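Local structure of glucanase (Klebsiella pneumoniae, 5GY3) at residues 67-72 with 79-84; 149-154 with 218-223. The protein probably hydrolyses internal beta-1,4-glucosidic linkages in cellulose, lichenin and cereal beta-D-glucans, as a family 8 glycoside hydrolase. All coordinates share one frame; numbering follows the deposited sequence.

Contact 1. Residues 67-72 with 79-84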
loop_
_atom_site.group_PDB
_atom_site.type_symbol
_atom_site.label_atom_id
_atom_site.label_comp_id
_atom_site.label_asym_id
_atom_site.label_seq_id
_atom_site.Cartn_x
_atom_site.Cartn_y
_atom_site.Cartn_z
ATOM N N PHE A 67 -8.780 -11.685 2.689
ATOM C CA PHE A 67 -7.677 -12.619 2.520
ATOM C C PHE A 67 -6.814 -12.649 3.773
ATOM O O PHE A 67 -6.448 -11.594 4.299
ATOM C CB PHE A 67 -6.817 -12.236 1.304
ATOM C CG PHE A 67 -7.596 -12.163 0.024
ATOM C CD1 PHE A 67 -8.220 -10.988 -0.357
ATOM C CD2 PHE A 67 -7.729 -13.278 -0.784
ATOM C CE1 PHE A 67 -8.962 -10.929 -1.537
ATOM C CE2 PHE A 67 -8.457 -13.225 -1.967
ATOM C CZ PHE A 67 -9.081 -12.052 -2.335
ATOM N N TYR A 68 -6.468 -13.854 4.236
ATOM C CA TYR A 68 -5.394 -13.989 5.217
ATOM C C TYR A 68 -4.143 -13.299 4.690
ATOM O O TYR A 68 -3.760 -13.492 3.533
ATOM C CB TYR A 68 -5.110 -15.470 5.487
ATOM C CG TYR A 68 -6.343 -16.266 5.847
ATOM C CD1 TYR A 68 -7.186 -15.852 6.869
ATOM C CD2 TYR A 68 -6.665 -17.431 5.164
ATOM C CE1 TYR A 68 -8.312 -16.580 7.207
ATOM C CE2 TYR A 68 -7.794 -18.164 5.491
ATOM C CZ TYR A 68 -8.613 -17.733 6.513
ATOM O OH TYR A 68 -9.739 -18.458 6.845
ATOM N N TRP A 69 -3.506 -12.478 5.530
ATOM C CA TRP A 69 -2.548 -11.528 4.976
ATOM C C TRP A 69 -1.168 -12.118 4.727
ATOM O O TRP A 69 -0.444 -11.584 3.890
ATOM C CB TRP A 69 -2.408 -10.297 5.879
ATOM C CG TRP A 69 -1.557 -10.514 7.107
ATOM C CD1 TRP A 69 -1.925 -11.146 8.258
ATOM C CD2 TRP A 69 -0.200 -10.077 7.303
ATOM N NE1 TRP A 69 -0.881 -11.131 9.164
ATOM C CE2 TRP A 69 0.188 -10.484 8.598
ATOM C CE3 TRP A 69 0.724 -9.382 6.507
ATOM C CZ2 TRP A 69 1.460 -10.223 9.114
ATOM C CZ3 TRP A 69 1.987 -9.124 7.021
ATOM C CH2 TRP A 69 2.339 -9.540 8.314
ATOM N N ARG A 70 -0.783 -13.194 5.410
ATOM C CA ARG A 70 0.594 -13.665 5.377
ATOM C C ARG A 70 0.654 -15.175 5.178
ATOM O O ARG A 70 -0.152 -15.921 5.742
ATOM C CB ARG A 70 1.314 -13.281 6.673
ATOM C CG ARG A 70 2.816 -13.537 6.687
ATOM C CD ARG A 70 3.402 -12.910 7.954
ATOM N NE ARG A 70 4.801 -13.259 8.192
ATOM C CZ ARG A 70 5.189 -14.377 8.798
ATOM N NH1 ARG A 70 4.284 -15.262 9.198
ATOM N NH2 ARG A 70 6.481 -14.616 8.993
ATOM N N TYR A 71 1.633 -15.616 4.388
ATOM C CA TYR A 71 1.855 -17.029 4.101
ATOM C C TYR A 71 3.316 -17.352 4.376
ATOM O O TYR A 71 4.206 -16.815 3.708
ATOM C CB TYR A 71 1.492 -17.348 2.643
ATOM C CG TYR A 71 1.664 -18.807 2.260
ATOM C CD1 TYR A 71 0.646 -19.722 2.467
ATOM C CD2 TYR A 71 2.844 -19.256 1.678
ATOM C CE1 TYR A 71 0.791 -21.047 2.107
ATOM C CE2 TYR A 71 2.999 -20.587 1.312
ATOM C CZ TYR A 71 1.968 -21.473 1.532
ATOM O OH TYR A 71 2.115 -22.795 1.174
ATOM N N ASN A 72 3.567 -18.200 5.379
ATOM C CA ASN A 72 4.930 -18.590 5.736
ATOM C C ASN A 72 5.160 -20.045 5.335
ATOM O O ASN A 72 4.678 -20.961 6.020
ATOM C CB ASN A 72 5.179 -18.395 7.237
ATOM C CG ASN A 72 6.621 -18.689 7.638
ATOM O OD1 ASN A 72 7.444 -19.079 6.808
ATOM N ND2 ASN A 72 6.934 -18.483 8.912
ATOM N N ILE A 79 -0.502 -20.436 7.298
ATOM C CA ILE A 79 -1.433 -19.326 7.454
ATOM C C ILE A 79 -1.889 -19.287 8.906
ATOM O O ILE A 79 -3.082 -19.407 9.203
ATOM C CB ILE A 79 -2.618 -19.440 6.474
ATOM C CG1 ILE A 79 -3.227 -20.843 6.492
ATOM C CG2 ILE A 79 -2.168 -19.138 5.070
ATOM C CD1 ILE A 79 -4.312 -21.044 5.443
ATOM N N ALA A 80 -0.933 -19.117 9.820
ATOM C CA ALA A 80 -1.255 -19.107 11.245
ATOM C C ALA A 80 -2.106 -17.898 11.619
ATOM O O ALA A 80 -3.107 -18.034 12.331
ATOM C CB ALA A 80 0.030 -19.137 12.074
ATOM N N ASP A 81 -1.721 -16.703 11.160
ATOM C CA ASP A 81 -2.475 -15.489 11.459
ATOM C C ASP A 81 -3.682 -15.407 10.534
ATOM O O ASP A 81 -3.532 -15.281 9.313
ATOM C CB ASP A 81 -1.593 -14.248 11.306
ATOM C CG ASP A 81 -2.281 -12.969 11.782
ATOM O OD1 ASP A 81 -3.511 -12.976 12.012
ATOM O OD2 ASP A 81 -1.592 -11.936 11.919
ATOM N N LYS A 82 -4.877 -15.455 11.117
ATOM C CA LYS A 82 -6.118 -15.483 10.359
ATOM C C LYS A 82 -6.687 -14.093 10.091
ATOM O O LYS A 82 -7.824 -13.985 9.622
ATOM C CB LYS A 82 -7.150 -16.339 11.097
ATOM C CG LYS A 82 -6.670 -17.752 11.371
ATOM C CD LYS A 82 -6.447 -18.508 10.067
ATOM C CE LYS A 82 -5.901 -19.909 10.326
ATOM N NZ LYS A 82 -5.592 -20.599 9.039
ATOM N N ASN A 83 -5.924 -13.036 10.349
ATOM C CA ASN A 83 -6.396 -11.685 10.091
ATOM C C ASN A 83 -6.020 -11.271 8.672
ATOM O O ASN A 83 -5.145 -11.860 8.034
ATOM C CB ASN A 83 -5.811 -10.698 11.104
ATOM C CG ASN A 83 -6.703 -9.470 11.336
ATOM O OD1 ASN A 83 -7.920 -9.489 11.102
ATOM N ND2 ASN A 83 -6.090 -8.398 11.823
ATOM N N ASN A 84 -6.704 -10.245 8.182
ATOM C CA ASN A 84 -6.418 -9.666 6.881
ATOM C C ASN A 84 -5.553 -8.426 7.064
ATOM O O ASN A 84 -5.331 -7.946 8.180
ATOM C CB ASN A 84 -7.719 -9.306 6.156
ATOM C CG ASN A 84 -8.446 -8.142 6.811
ATOM O OD1 ASN A 84 -8.897 -8.249 7.957
ATOM N ND2 ASN A 84 -8.556 -7.020 6.094
HETATM O O HOH W 1 -8.162 -21.192 7.660
HETATM O O HOH W 2 -1.315 -15.020 7.880
#
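W69 is held at both its backbone and its ring by the loop 79-84, which brings the chain from strand 70-71 to helix 86-103, near whose start the predicted nucleophile D87 lies. Its backbone N donates to N83 O over 3.1 Å. The indole NE1 of W69 reaches D81 OD2 at 3.0 Å, with an N-H...O angle of 158°. The carboxylate oxygen lies near the indole plane, whereas the N-H meets the carboxylate from above, the two planes standing 86° apart. With CG tucked between the backbone N and carbonyl carbon (chi1 78°), the indole points its NE1 edge at D81. The other carboxylate oxygen of D81, OD1, accepts from N83 N at 2.9 Å in an Asx turn, so one aspartate both shapes its own loop and receives the tryptophan.

The close, buried end is at F67 and N84: N84 CA, in a CA-H...O contact, and N84 CB both lie 3.2 Å from F67 O. The N84 side chain bonds D89 and the backbone N of V137, and N83 OD1 accepts from the backbone N of K138. Toward solvent the fit is looser. The aliphatic part of K82 lies over one face of the Y68 ring, CD 4.3 Å from the centroid, and its NZ stands above the same ring in a cation-pi contact. That ammonium also donates to I79 O, and a water joins it to Y68 OH. I79 CG2 touches the edge of the Y71 ring, while a second water donates to both R70 O and D81 O, bridging the two backbones.

Two direct hydrogen bonds and two water bridges thus close the strand-to-helix connection, and the charge of D81, met by two N-H groups, is probably eased by both.

Contact 2. Residues 149-154 with 218-223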
loop_
_atom_site.group_PDB
_atom_site.type_symbol
_atom_site.label_atom_id
_atom_site.label_comp_id
_atom_site.label_asym_id
_atom_site.label_seq_id
_atom_site.Cartn_x
_atom_site.Cartn_y
_atom_site.Cartn_z
ATOM N N ASN A 149 -3.352 2.833 10.024
ATOM C CA ASN A 149 -2.116 2.915 9.254
ATOM C C ASN A 149 -2.433 3.770 8.031
ATOM O O ASN A 149 -3.098 3.295 7.094
ATOM C CB ASN A 149 -1.616 1.527 8.868
ATOM C CG ASN A 149 -0.233 1.565 8.253
ATOM O OD1 ASN A 149 0.067 2.437 7.432
ATOM N ND2 ASN A 149 0.626 0.635 8.657
ATOM N N PRO A 150 -2.040 5.045 8.022
ATOM C CA PRO A 150 -2.432 5.903 6.895
ATOM C C PRO A 150 -1.848 5.471 5.567
ATOM O O PRO A 150 -2.376 5.882 4.526
ATOM C CB PRO A 150 -1.928 7.301 7.305
ATOM C CG PRO A 150 -0.901 7.058 8.377
ATOM C CD PRO A 150 -1.418 5.822 9.110
ATOM N N SER A 151 -0.798 4.643 5.560
ATOM C CA SER A 151 -0.306 4.082 4.304
ATOM C C SER A 151 -1.248 3.030 3.726
ATOM O O SER A 151 -1.013 2.564 2.608
ATOM C CB SER A 151 1.092 3.487 4.495
ATOM O OG SER A 151 1.061 2.166 4.994
ATOM N N TYR A 152 -2.303 2.650 4.453
ATOM C CA TYR A 152 -3.373 1.822 3.899
ATOM C C TYR A 152 -4.498 2.656 3.286
ATOM O O TYR A 152 -5.475 2.084 2.778
ATOM C CB TYR A 152 -3.980 0.894 4.968
ATOM C CG TYR A 152 -3.079 -0.165 5.580
ATOM C CD1 TYR A 152 -1.694 -0.086 5.497
ATOM C CD2 TYR A 152 -3.632 -1.249 6.252
ATOM C CE1 TYR A 152 -0.875 -1.058 6.069
ATOM C CE2 TYR A 152 -2.824 -2.227 6.837
ATOM C CZ TYR A 152 -1.449 -2.121 6.739
ATOM O OH TYR A 152 -0.634 -3.070 7.300
ATOM N N PHE A 153 -4.399 3.987 3.319
ATOM C CA PHE A 153 -5.370 4.849 2.627
ATOM C C PHE A 153 -4.948 4.947 1.160
ATOM O O PHE A 153 -4.325 5.917 0.723
ATOM C CB PHE A 153 -5.437 6.253 3.228
ATOM C CG PHE A 153 -5.780 6.329 4.703
ATOM C CD1 PHE A 153 -6.155 5.218 5.445
ATOM C CD2 PHE A 153 -5.724 7.565 5.342
ATOM C CE1 PHE A 153 -6.451 5.340 6.813
ATOM C CE2 PHE A 153 -6.025 7.695 6.700
ATOM C CZ PHE A 153 -6.385 6.579 7.429
ATOM N N ILE A 154 -5.300 3.931 0.377
ATOM C CA ILE A 154 -4.771 3.815 -1.002
ATOM C C ILE A 154 -5.693 4.637 -1.897
ATOM O O ILE A 154 -6.569 4.126 -2.603
ATOM C CB ILE A 154 -4.625 2.360 -1.441
ATOM C CG1 ILE A 154 -3.793 1.608 -0.392
ATOM C CG2 ILE A 154 -3.917 2.308 -2.806
ATOM C CD1 ILE A 154 -3.521 0.150 -0.723
ATOM N N ALA A 218 4.944 4.276 6.044
ATOM C CA ALA A 218 4.479 5.640 5.800
ATOM C C ALA A 218 5.002 6.216 4.492
ATOM O O ALA A 218 4.323 7.055 3.881
ATOM C CB ALA A 218 4.883 6.534 6.971
ATOM N N ILE A 219 6.186 5.776 4.045
ATOM C CA ILE A 219 6.766 6.295 2.809
ATOM C C ILE A 219 5.877 6.006 1.600
ATOM O O ILE A 219 6.000 6.673 0.570
ATOM C CB ILE A 219 8.188 5.716 2.635
ATOM C CG1 ILE A 219 8.950 6.461 1.534
ATOM C CG2 ILE A 219 8.121 4.229 2.312
ATOM C CD1 ILE A 219 9.039 7.956 1.778
ATOM N N ARG A 220 4.953 5.046 1.696
ATOM C CA ARG A 220 4.023 4.823 0.593
ATOM C C ARG A 220 2.975 5.926 0.471
ATOM O O ARG A 220 2.327 6.023 -0.578
ATOM C CB ARG A 220 3.329 3.466 0.749
ATOM C CG ARG A 220 4.271 2.316 0.480
ATOM C CD ARG A 220 3.536 0.991 0.407
ATOM N NE ARG A 220 2.726 0.768 1.602
ATOM C CZ ARG A 220 3.103 0.030 2.640
ATOM N NH1 ARG A 220 4.292 -0.561 2.627
ATOM N NH2 ARG A 220 2.288 -0.120 3.686
ATOM N N ILE A 221 2.788 6.743 1.513
ATOM C CA ILE A 221 1.756 7.782 1.468
ATOM C C ILE A 221 2.002 8.774 0.337
ATOM O O ILE A 221 1.072 9.037 -0.445
ATOM C CB ILE A 221 1.635 8.456 2.850
ATOM C CG1 ILE A 221 1.187 7.428 3.896
ATOM C CG2 ILE A 221 0.691 9.687 2.822
ATOM C CD1 ILE A 221 1.295 7.914 5.369
ATOM N N PRO A 222 3.195 9.361 0.182
ATOM C CA PRO A 222 3.397 10.268 -0.956
ATOM C C PRO A 222 3.318 9.562 -2.293
ATOM O O PRO A 222 2.922 10.179 -3.294
ATOM C CB PRO A 222 4.791 10.858 -0.701
ATOM C CG PRO A 222 5.458 9.881 0.234
ATOM C CD PRO A 222 4.354 9.361 1.097
ATOM N N LEU A 223 3.683 8.282 -2.348
ATOM C CA LEU A 223 3.433 7.502 -3.551
ATOM C C LEU A 223 1.948 7.490 -3.888
ATOM O O LEU A 223 1.555 7.823 -5.009
ATOM C CB LEU A 223 3.958 6.079 -3.375
ATOM C CG LEU A 223 3.494 5.034 -4.397
ATOM C CD1 LEU A 223 3.991 5.354 -5.818
ATOM C CD2 LEU A 223 3.992 3.666 -3.960
HETATM O O HOH W 3 -0.251 0.145 1.421
#
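A218 opens the second segment with its CA 4.2 Å from S151 CB; its backbone N is bound by D194, and its O accepts from I221 N as the chain turns into helix 220-228. R220 then sends its side chain across to 149-154. The bend at chi3 (-54°) swings the guanidinium back so that NH2 comes 2.9 Å from S151 OG and 4.1 Å from Y152 CE1, the Y152 ring lying near the guanidinium edge with the planes 37° apart. A water takes a weak bond from R220 NE and donates to S151 O. The facing segment, a loop with a 3-10 turn at 150-152, joins strand 145-148 to helix 155-164 in the (alpha/alpha)6 barrel of family 8 hydrolases; within it S151 OG donates to N149 OD1 at 2.6 Å, from above the amide carbonyl plane. Long, weak ion pairs further link R220 to D217, E30 and the predicted nucleophile D87. I221 packs by van der Waals contact: CG1 lies against the S151 backbone, 3.7 Å from S151 CA, and CD1 sits on P150 CB and CG. Beyond it, P222 packs on helix 268-278, and L223 on that helix and on 293-307.

Contacts 1 and 2 follow each other along the chain, with centres 21 Å apart and nearest atoms about 6 Å apart, so they do not touch. Both lie near D87, the predicted nucleophile, contact 2 directly against it; D87 sits on helix 86-103, which starts just after the 79-84 loop. In contact 1 the side chain of W69 is about 7 Å from that of D87. In contact 2 the side chain of Y152 is about 3 Å from that of D87. Contact 1 is a surface contact centred 17 Å from the centre of the chain, contact 2 a buried one only 6 Å from it. The two contacts thus approach D87 from different parts of the chain.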